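Local coordinates for chloramphenicol acetyltransferase (Bacteroides thetaiotaomicron, PDB 2I9D), which probably transfers an acetyl group from acetyl-CoA to a hydroxyl of chloramphenicol, at residues A[112-115]-A[116-120]. Sequence-based numbering, arbitrary orientation.
Sequences DTFY and QEARL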
loop_
_atom_site.group_PDB
_atom_site.type_symbol
_atom_site.label_atom_id
_atom_site.label_comp_id
_atom_site.label_asym_id
_atom_site.label_seq_id
_atom_site.Cartn_x
_atom_site.Cartn_y
_atom_site.Cartn_z
ATOM N N ASP A 112 -20.034 -17.994 -19.342
ATOM C CA ASP A 112 -20.693 -17.502 -20.554
ATOM C C ASP A 112 -21.898 -16.631 -20.235
ATOM O O ASP A 112 -22.126 -15.616 -20.892
ATOM C CB ASP A 112 -21.125 -18.657 -21.465
ATOM C CG ASP A 112 -19.962 -19.520 -21.916
ATOM O OD1 ASP A 112 -18.802 -19.059 -21.848
ATOM O OD2 ASP A 112 -20.209 -20.669 -22.355
ATOM N N THR A 113 -22.665 -17.043 -19.234
ATOM C CA THR A 113 -23.824 -16.291 -18.759
ATOM C C THR A 113 -23.373 -14.966 -18.149
ATOM O O THR A 113 -23.925 -13.905 -18.486
ATOM C CB THR A 113 -24.630 -17.101 -17.703
ATOM O OG1 THR A 113 -25.072 -18.323 -18.283
ATOM C CG2 THR A 113 -25.848 -16.327 -17.203
ATOM N N PHE A 114 -22.376 -15.030 -17.263
ATOM C CA PHE A 114 -21.799 -13.816 -16.677
ATOM C C PHE A 114 -21.269 -12.898 -17.775
ATOM O O PHE A 114 -21.596 -11.717 -17.806
ATOM C CB PHE A 114 -20.693 -14.124 -15.645
ATOM C CG PHE A 114 -19.937 -12.892 -15.193
ATOM C CD1 PHE A 114 -20.388 -12.133 -14.106
ATOM C CD2 PHE A 114 -18.804 -12.462 -15.878
ATOM C CE1 PHE A 114 -19.705 -10.977 -13.700
ATOM C CE2 PHE A 114 -18.117 -11.321 -15.473
ATOM C CZ PHE A 114 -18.565 -10.574 -14.389
ATOM N N TYR A 115 -20.473 -13.467 -18.680
ATOM C CA TYR A 115 -19.851 -12.713 -19.751
ATOM C C TYR A 115 -20.868 -11.920 -20.575
ATOM O O TYR A 115 -20.687 -10.711 -20.815
ATOM C CB TYR A 115 -18.998 -13.595 -20.679
ATOM C CG TYR A 115 -18.271 -12.724 -21.673
ATOM C CD1 TYR A 115 -17.015 -12.191 -21.364
ATOM C CD2 TYR A 115 -18.876 -12.346 -22.893
ATOM C CE1 TYR A 115 -16.368 -11.338 -22.238
ATOM C CE2 TYR A 115 -18.220 -11.484 -23.791
ATOM C CZ TYR A 115 -16.964 -10.989 -23.447
ATOM O OH TYR A 115 -16.289 -10.136 -24.292
ATOM N N GLN A 116 -21.927 -12.602 -21.019
ATOM C CA GLN A 116 -22.875 -11.994 -21.948
ATOM C C GLN A 116 -23.772 -10.971 -21.242
ATOM O O GLN A 116 -24.077 -9.930 -21.824
ATOM C CB GLN A 116 -23.624 -13.050 -22.805
ATOM C CG GLN A 116 -24.970 -13.573 -22.289
ATOM C CD GLN A 116 -25.549 -14.715 -23.176
ATOM O OE1 GLN A 116 -25.337 -14.747 -24.409
ATOM N NE2 GLN A 116 -26.280 -15.650 -22.544
ATOM N N GLU A 117 -24.159 -11.234 -19.991
ATOM C CA GLU A 117 -24.838 -10.187 -19.209
ATOM C C GLU A 117 -23.934 -8.976 -18.962
ATOM O O GLU A 117 -24.401 -7.844 -19.067
ATOM C CB GLU A 117 -25.431 -10.703 -17.897
ATOM C CG GLU A 117 -26.965 -10.521 -17.801
ATOM C CD GLU A 117 -27.397 -9.170 -17.164
ATOM O OE1 GLU A 117 -27.839 -9.176 -15.977
ATOM O OE2 GLU A 117 -27.310 -8.109 -17.847
ATOM N N ALA A 118 -22.650 -9.223 -18.674
ATOM C CA ALA A 118 -21.648 -8.146 -18.518
ATOM C C ALA A 118 -21.568 -7.243 -19.727
ATOM O O ALA A 118 -21.561 -6.021 -19.601
ATOM C CB ALA A 118 -20.244 -8.711 -18.187
ATOM N N ARG A 119 -21.525 -7.868 -20.896
ATOM C CA ARG A 119 -21.381 -7.179 -22.171
ATOM C C ARG A 119 -22.572 -6.275 -22.471
ATOM O O ARG A 119 -22.399 -5.138 -22.904
ATOM C CB ARG A 119 -21.170 -8.212 -23.287
ATOM C CG ARG A 119 -20.368 -7.713 -24.481
ATOM C CD ARG A 119 -21.298 -7.491 -25.679
ATOM N NE ARG A 119 -20.589 -7.623 -26.960
ATOM C CZ ARG A 119 -20.393 -8.779 -27.605
ATOM N NH1 ARG A 119 -20.856 -9.931 -27.101
ATOM N NH2 ARG A 119 -19.730 -8.783 -28.758
ATOM N N LEU A 120 -23.772 -6.780 -22.211
ATOM C CA LEU A 120 -24.997 -6.014 -22.392
ATOM C C LEU A 120 -25.037 -4.796 -21.459
ATOM O O LEU A 120 -25.428 -3.701 -21.890
ATOM C CB LEU A 120 -26.235 -6.916 -22.166
ATOM C CG LEU A 120 -26.361 -8.154 -23.086
ATOM C CD1 LEU A 120 -27.363 -9.207 -22.547
ATOM C CD2 LEU A 120 -26.655 -7.783 -24.579
#
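F114 and A118, one helical turn apart, form the tight side of this amphipathic turn. The methyl CB of A118 lies 4.3 Å from CE2 of the F114 ring, approaching obliquely. The same CB sits 3.3 Å from the backbone O of F114. In the backbone, the amide N of A118 donates to O of F114 at 2.8 Å, almost in line with the carbonyl. The alpha-helical i to i+4 pattern repeats in the bonds from Q116 N to D112 O, E117 N to T113 O and R119 N to Y115 O, the last spanning 3.0 Å.

Y115 shares the buried side. With CG anti to the backbone N (chi1 -174°), its ring is carried forward along the helix, bringing CE2 within 4.4 Å of CG of R119, again obliquely. Its hydroxyl is held by a hydrogen bond with the backbone N of S51, which fixes the far end of the ring.

The opposite character appears at D112, Q116 and R119, which are exposed. The Q116 chain runs extended beyond CG, touching the preceding turn mainly through its base, where CB lies 3.5 Å from O of D112.

Helix 111-124 thus turns F114, Y115 and A118 against helix 52-66, where L54 meets both Y115 and A118, while L61 and the ring of Y58 meet F114; it comes in sequence soon after strand 100-105, an outermost strand of the mixed sheet within this chain.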